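Local coordinates for protein N-terminal domain of PorA (28-171) (Porphyromonas gingivalis ATCC 33277, PDB 6KJK) that forms part of a type IX secretion system cargo protein that probably influences PorXY-SigP signalling, at residues A[14-25]-A[125-134]. Numbering follows the deposited sequence.
Sequences LENNATVDITAF and ATVNINFKYK
Lys132 reaches across to Asp21 of the neighbouring strand, tying strand 18-22 to strand 125-133, its parallel neighbour in a mixed sheet. CB of Lys132 lies 4.0 Å from Ile22 O; with CG anti to the carbonyl carbon and beside the backbone N (chi1 -65°), the extended chain brings CD and then CE to Asp21 OD2, CE at 3.3 Å, passing across the carboxylate. NZ closes a salt bridge with Asp21 OD2 at 2.7 Å, from above the carboxylate plane. The other oxygen, OD1, takes a weak hydrogen bond from Asn130 ND2 at 3.3 Å, the amide turned 41° from the carboxylate. Beneath them the backbones form a parallel ladder, from Ala18 O with Asn128 N to Ile22 O with Lys132 N. On the other face, Ile22 CB packs against Phe131 CD1 (3.7 Å), and Phe131 continues inward to Met34 and Leu94. Beyond the end of strand 18-22, the edge of Tyr133 meets the face of Phe25, Tyr133 CE1 over the ring centre, in a T-shaped pair. The two strands thus share a polar face (Thr19, Asp21, Asn128, Asn130) and an apolar one (Val20, Ile22, Ile129, Phe131) turned toward the other sheet, consistent with a beta-sandwich.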
ATOM      1  N   LEU A  14      -4.194  11.972  -3.632  1.00 10.43           N
ATOM      2  CA  LEU A  14      -3.420  12.279  -2.437  1.00  9.92           C
ATOM      3  C   LEU A  14      -2.280  13.232  -2.749  1.00  9.46           C
ATOM      4  O   LEU A  14      -1.618  13.150  -3.780  1.00 10.45           O
ATOM      5  CB  LEU A  14      -2.796  11.010  -1.882  1.00 10.92           C
ATOM      6  CG  LEU A  14      -3.739   9.895  -1.438  1.00 10.65           C
ATOM      7  CD1 LEU A  14      -2.941   8.720  -0.842  1.00 13.87           C
ATOM      8  CD2 LEU A  14      -4.853  10.357  -0.521  1.00 15.24           C
ATOM      9  N   GLU A  15      -2.019  14.130  -1.804  1.00 12.42           N
ATOM     10  CA  GLU A  15      -0.741  14.820  -1.884  1.00 15.29           C
ATOM     11  C   GLU A  15       0.392  13.808  -1.720  1.00 14.71           C
ATOM     12  O   GLU A  15       0.224  12.769  -1.082  1.00 15.26           O
ATOM     13  CB  GLU A  15      -0.697  16.016  -0.906  1.00 20.95           C
ATOM     14  CG  GLU A  15      -0.545  15.724   0.562  1.00 24.31           C
ATOM     15  CD  GLU A  15      -0.409  17.020   1.411  1.00 21.62           C
ATOM     16  OE1 GLU A  15      -0.978  18.088   1.064  1.00 18.62           O
ATOM     17  OE2 GLU A  15       0.303  16.962   2.431  1.00 23.38           O
ATOM     18  N   ASN A  16       1.540  14.091  -2.343  1.00 17.42           N
ATOM     19  CA  ASN A  16       2.658  13.173  -2.198  1.00 20.51           C
ATOM     20  C   ASN A  16       3.058  13.075  -0.737  1.00 17.94           C
ATOM     21  O   ASN A  16       2.927  14.038   0.021  1.00 17.25           O
ATOM     22  CB  ASN A  16       3.857  13.612  -3.013  1.00 19.21           C
ATOM     23  CG  ASN A  16       4.830  12.482  -3.222  1.00 22.79           C
ATOM     24  OD1 ASN A  16       4.411  11.338  -3.383  1.00 21.73           O
ATOM     25  ND2 ASN A  16       6.123  12.786  -3.249  1.00 25.93           N
ATOM     26  N   ASN A  17       3.484  11.879  -0.327  1.00 16.00           N
ATOM     27  CA  ASN A  17       3.876  11.556   1.042  1.00 17.66           C
ATOM     28  C   ASN A  17       2.729  11.626   2.024  1.00 15.55           C
ATOM     29  O   ASN A  17       2.958  11.685   3.242  1.00 19.52           O
ATOM     30  CB  ASN A  17       5.050  12.409   1.536  1.00 22.65           C
ATOM     31  CG  ASN A  17       6.285  12.191   0.723  1.00 28.25           C
ATOM     32  OD1 ASN A  17       6.808  11.077   0.657  1.00 27.26           O
ATOM     33  ND2 ASN A  17       6.745  13.243   0.060  1.00 31.41           N
ATOM     34  N   ALA A  18       1.484  11.630   1.536  1.00 15.59           N
ATOM     35  CA  ALA A  18       0.334  11.664   2.412  1.00 14.76           C
ATOM     36  C   ALA A  18       0.343  10.462   3.354  1.00 15.06           C
ATOM     37  O   ALA A  18       0.916   9.405   3.055  1.00 16.19           O
ATOM     38  CB  ALA A  18      -0.966  11.617   1.592  1.00 15.85           C
ATOM     39  N   THR A  19      -0.371  10.601   4.458  1.00 15.84           N
ATOM     40  CA  THR A  19      -0.605   9.510   5.389  1.00 16.65           C
ATOM     41  C   THR A  19      -2.093   9.184   5.419  1.00 17.89           C
ATOM     42  O   THR A  19      -2.934  10.089   5.531  1.00 19.79           O
ATOM     43  CB  THR A  19      -0.088   9.833   6.796  1.00 19.17           C
ATOM     44  OG1 THR A  19       1.328  10.036   6.719  1.00 20.78           O
ATOM     45  CG2 THR A  19      -0.385   8.684   7.746  1.00 21.55           C
ATOM     46  N   VAL A  20      -2.414   7.910   5.258  1.00 14.08           N
ATOM     47  CA  VAL A  20      -3.770   7.390   5.203  1.00 16.36           C
ATOM     48  C   VAL A  20      -3.942   6.437   6.368  1.00 14.91           C
ATOM     49  O   VAL A  20      -3.180   5.458   6.496  1.00 15.46           O
ATOM     50  CB  VAL A  20      -4.037   6.648   3.882  1.00 16.05           C
ATOM     51  CG1 VAL A  20      -5.408   5.954   3.937  1.00 17.97           C
ATOM     52  CG2 VAL A  20      -4.001   7.619   2.710  1.00 14.64           C
ATOM     53  N   ASP A  21      -4.940   6.700   7.206  1.00 14.07           N
ATOM     54  CA  ASP A  21      -5.243   5.848   8.349  1.00 15.67           C
ATOM     55  C   ASP A  21      -6.401   4.924   8.003  1.00 16.95           C
ATOM     56  O   ASP A  21      -7.454   5.383   7.533  1.00 21.30           O
ATOM     57  CB  ASP A  21      -5.648   6.673   9.582  1.00 18.44           C
ATOM     58  CG  ASP A  21      -4.487   7.398  10.243  1.00 24.02           C
ATOM     59  OD1 ASP A  21      -3.307   7.210   9.893  1.00 22.01           O
ATOM     60  OD2 ASP A  21      -4.776   8.203  11.164  1.00 29.26           O
ATOM     61  N   ILE A  22      -6.205   3.638   8.188  1.00 15.03           N
ATOM     62  CA  ILE A  22      -7.221   2.622   7.997  1.00 13.32           C
ATOM     63  C   ILE A  22      -7.569   2.113   9.391  1.00 16.53           C
ATOM     64  O   ILE A  22      -6.668   1.792  10.173  1.00 14.76           O
ATOM     65  CB  ILE A  22      -6.657   1.472   7.141  1.00 15.17           C
ATOM     66  CG1 ILE A  22      -6.210   1.949   5.739  1.00 16.81           C
ATOM     67  CG2 ILE A  22      -7.653   0.325   7.049  1.00 16.72           C
ATOM     68  CD1 ILE A  22      -7.313   2.397   4.848  1.00 15.88           C
ATOM     69  N   THR A  23      -8.859   2.076   9.719  1.00 16.52           N
ATOM     70  CA  THR A  23      -9.318   1.592  11.012  1.00 15.81           C
ATOM     71  C   THR A  23     -10.246   0.400  10.902  1.00 15.94           C
ATOM     72  O   THR A  23     -10.435  -0.306  11.886  1.00 17.47           O
ATOM     73  CB  THR A  23     -10.068   2.708  11.754  1.00 18.32           C
ATOM     74  OG1 THR A  23     -11.145   3.157  10.913  1.00 18.23           O
ATOM     75  CG2 THR A  23      -9.158   3.874  12.063  1.00 20.48           C
ATOM     76  N   ALA A  24     -10.847   0.157   9.743  1.00 16.04           N
ATOM     77  CA  ALA A  24     -11.780  -0.949   9.650  1.00 17.32           C
ATOM     78  C   ALA A  24     -11.028  -2.274   9.621  1.00 17.01           C
ATOM     79  O   ALA A  24      -9.965  -2.381   9.001  1.00 15.99           O
ATOM     80  CB  ALA A  24     -12.640  -0.812   8.392  1.00 18.37           C
ATOM     81  N   PHE A  25     -11.585  -3.287  10.275  1.00 16.97           N
ATOM     82  CA  PHE A  25     -11.036  -4.635  10.210  1.00 17.23           C
ATOM     83  C   PHE A  25     -12.175  -5.643  10.106  1.00 23.32           C
ATOM     84  O   PHE A  25     -13.299  -5.388  10.557  1.00 24.30           O
ATOM     85  CB  PHE A  25     -10.100  -4.945  11.393  1.00 18.91           C
ATOM     86  CG  PHE A  25     -10.778  -4.900  12.725  1.00 19.27           C
ATOM     87  CD1 PHE A  25     -10.902  -3.716  13.407  1.00 17.88           C
ATOM     88  CD2 PHE A  25     -11.308  -6.050  13.270  1.00 22.44           C
ATOM     89  CE1 PHE A  25     -11.540  -3.673  14.638  1.00 21.01           C
ATOM     90  CE2 PHE A  25     -11.944  -6.020  14.505  1.00 24.09           C
ATOM     91  CZ  PHE A  25     -12.051  -4.834  15.174  1.00 22.55           C
ATOM     92  N   ALA A 125       5.955   8.598  -6.467  1.00 15.11           N
ATOM     93  CA  ALA A 125       4.823   8.853  -5.598  1.00 13.13           C
ATOM     94  C   ALA A 125       4.951   7.944  -4.393  1.00 12.76           C
ATOM     95  O   ALA A 125       5.418   6.816  -4.522  1.00 13.43           O
ATOM     96  CB  ALA A 125       3.487   8.559  -6.291  1.00 14.77           C
ATOM     97  N   THR A 126       4.542   8.447  -3.239  1.00 11.26           N
ATOM     98  CA  THR A 126       4.671   7.718  -1.988  1.00 10.52           C
ATOM     99  C   THR A 126       3.432   7.956  -1.154  1.00 10.86           C
ATOM    100  O   THR A 126       2.914   9.084  -1.096  1.00 11.41           O
ATOM    101  CB  THR A 126       5.891   8.256  -1.226  1.00 11.41           C
ATOM    102  OG1 THR A 126       7.058   7.958  -1.990  1.00 14.30           O
ATOM    103  CG2 THR A 126       6.022   7.628   0.166  1.00 14.16           C
ATOM    104  N   VAL A 127       2.979   6.900  -0.483  1.00 10.26           N
ATOM    105  CA  VAL A 127       1.919   7.007   0.501  1.00 10.30           C
ATOM    106  C   VAL A 127       2.345   6.225   1.732  1.00 10.24           C
ATOM    107  O   VAL A 127       2.962   5.152   1.629  1.00 10.75           O
ATOM    108  CB  VAL A 127       0.556   6.522  -0.046  1.00  9.74           C
ATOM    109  CG1 VAL A 127       0.601   5.065  -0.516  1.00 12.11           C
ATOM    110  CG2 VAL A 127      -0.562   6.764   0.939  1.00 10.95           C
ATOM    111  N   ASN A 128       2.047   6.794   2.885  1.00 10.82           N
ATOM    112  CA  ASN A 128       2.257   6.142   4.170  1.00 11.92           C
ATOM    113  C   ASN A 128       0.910   5.656   4.674  1.00 11.39           C
ATOM    114  O   ASN A 128      -0.065   6.414   4.669  1.00 14.19           O
ATOM    115  CB  ASN A 128       2.881   7.112   5.182  1.00 12.46           C
ATOM    116  CG  ASN A 128       4.133   7.692   4.678  1.00 14.84           C
ATOM    117  OD1 ASN A 128       5.159   6.997   4.582  1.00 15.37           O
ATOM    118  ND2 ASN A 128       4.079   8.953   4.268  1.00 15.91           N
ATOM    119  N   ILE A 129       0.836   4.396   5.075  1.00 11.21           N
ATOM    120  CA  ILE A 129      -0.410   3.745   5.432  1.00 10.94           C
ATOM    121  C   ILE A 129      -0.287   3.302   6.883  1.00 11.57           C
ATOM    122  O   ILE A 129       0.633   2.539   7.229  1.00 13.03           O
ATOM    123  CB  ILE A 129      -0.655   2.534   4.529  1.00 11.85           C
ATOM    124  CG1 ILE A 129      -0.717   2.988   3.086  1.00 11.73           C
ATOM    125  CG2 ILE A 129      -1.936   1.789   4.930  1.00 15.65           C
ATOM    126  CD1 ILE A 129      -0.557   1.880   2.128  1.00 14.78           C
ATOM    127  N   ASN A 130      -1.208   3.746   7.732  1.00 12.81           N
ATOM    128  CA  ASN A 130      -1.256   3.312   9.127  1.00 13.01           C
ATOM    129  C   ASN A 130      -2.522   2.507   9.346  1.00 13.03           C
ATOM    130  O   ASN A 130      -3.630   3.010   9.102  1.00 15.27           O
ATOM    131  CB  ASN A 130      -1.271   4.504  10.084  1.00 15.88           C
ATOM    132  CG  ASN A 130       0.019   5.273  10.082  1.00 20.27           C
ATOM    133  OD1 ASN A 130       1.105   4.701   9.938  1.00 20.70           O
ATOM    134  ND2 ASN A 130      -0.084   6.589  10.237  1.00 24.41           N
ATOM    135  N   PHE A 131      -2.375   1.266   9.740  1.00 12.77           N
ATOM    136  CA  PHE A 131      -3.493   0.424  10.123  1.00 12.07           C
ATOM    137  C   PHE A 131      -3.643   0.557  11.627  1.00 12.72           C
ATOM    138  O   PHE A 131      -2.880  -0.039  12.387  1.00 13.23           O
ATOM    139  CB  PHE A 131      -3.193  -1.021   9.748  1.00 11.75           C
ATOM    140  CG  PHE A 131      -3.113  -1.262   8.245  1.00 11.22           C
ATOM    141  CD1 PHE A 131      -4.282  -1.350   7.490  1.00 13.21           C
ATOM    142  CD2 PHE A 131      -1.908  -1.385   7.578  1.00 12.53           C
ATOM    143  CE1 PHE A 131      -4.248  -1.583   6.117  1.00 14.23           C
ATOM    144  CE2 PHE A 131      -1.876  -1.632   6.213  1.00 12.07           C
ATOM    145  CZ  PHE A 131      -3.047  -1.735   5.479  1.00 11.28           C
ATOM    146  N   LYS A 132      -4.607   1.354  12.059  1.00 12.48           N
ATOM    147  CA  LYS A 132      -4.840   1.612  13.483  1.00 14.43           C
ATOM    148  C   LYS A 132      -5.926   0.655  13.958  1.00 16.65           C
ATOM    149  O   LYS A 132      -7.128   0.914  13.794  1.00 18.07           O
ATOM    150  CB  LYS A 132      -5.203   3.071  13.715  1.00 16.27           C
ATOM    151  CG  LYS A 132      -4.079   4.010  13.381  1.00 18.97           C
ATOM    152  CD  LYS A 132      -4.419   5.437  13.740  1.00 28.07           C
ATOM    153  CE  LYS A 132      -3.268   6.359  13.413  1.00 26.52           C
ATOM    154  NZ  LYS A 132      -3.635   7.786  13.627  1.00 36.09           N
ATOM    155  N   TYR A 133      -5.498  -0.461  14.534  1.00 15.76           N
ATOM    156  CA  TYR A 133      -6.388  -1.504  15.019  1.00 16.07           C
ATOM    157  C   TYR A 133      -6.834  -1.180  16.444  1.00 18.74           C
ATOM    158  O   TYR A 133      -5.996  -0.986  17.334  1.00 19.08           O
ATOM    159  CB  TYR A 133      -5.633  -2.824  15.031  1.00 17.79           C
ATOM    160  CG  TYR A 133      -6.357  -4.007  15.606  1.00 17.17           C
ATOM    161  CD1 TYR A 133      -7.462  -4.552  14.968  1.00 19.03           C
ATOM    162  CD2 TYR A 133      -5.907  -4.611  16.794  1.00 19.16           C
ATOM    163  CE1 TYR A 133      -8.105  -5.671  15.476  1.00 20.73           C
ATOM    164  CE2 TYR A 133      -6.539  -5.722  17.311  1.00 19.74           C
ATOM    165  CZ  TYR A 133      -7.632  -6.249  16.663  1.00 22.08           C
ATOM    166  OH  TYR A 133      -8.235  -7.364  17.197  1.00 23.12           O
ATOM    167  N   LYS A 134      -8.151  -1.130  16.655  1.00 19.32           N
ATOM    168  CA  LYS A 134      -8.743  -0.924  17.988  1.00 19.38           C
ATOM    169  C   LYS A 134      -8.103   0.255  18.714  1.00 21.64           C
ATOM    170  O   LYS A 134      -7.673   0.156  19.869  1.00 23.82           O
ATOM    171  CB  LYS A 134      -8.707  -2.203  18.828  1.00 20.94           C
ATOM    172  CG  LYS A 134      -9.533  -3.327  18.258  1.00 20.32           C
ATOM    173  CD  LYS A 134      -9.585  -4.552  19.164  1.00 21.94           C
ATOM    174  CE  LYS A 134     -10.492  -5.625  18.577  1.00 23.70           C
ATOM    175  NZ  LYS A 134     -10.494  -6.916  19.306  1.00 28.19           N
TER
HETATM  176  O   HOH W   1       0.555  10.110  -2.183  1.00 14.38           O
HETATM  177  O   HOH W   2       7.624  10.024  -3.666  1.00 24.43           O
HETATM  178  O   HOH W   3       6.497  10.040   2.988  1.00 30.49           O
HETATM  179  O   HOH W   4      -9.848  -0.428  14.509  1.00 24.01           O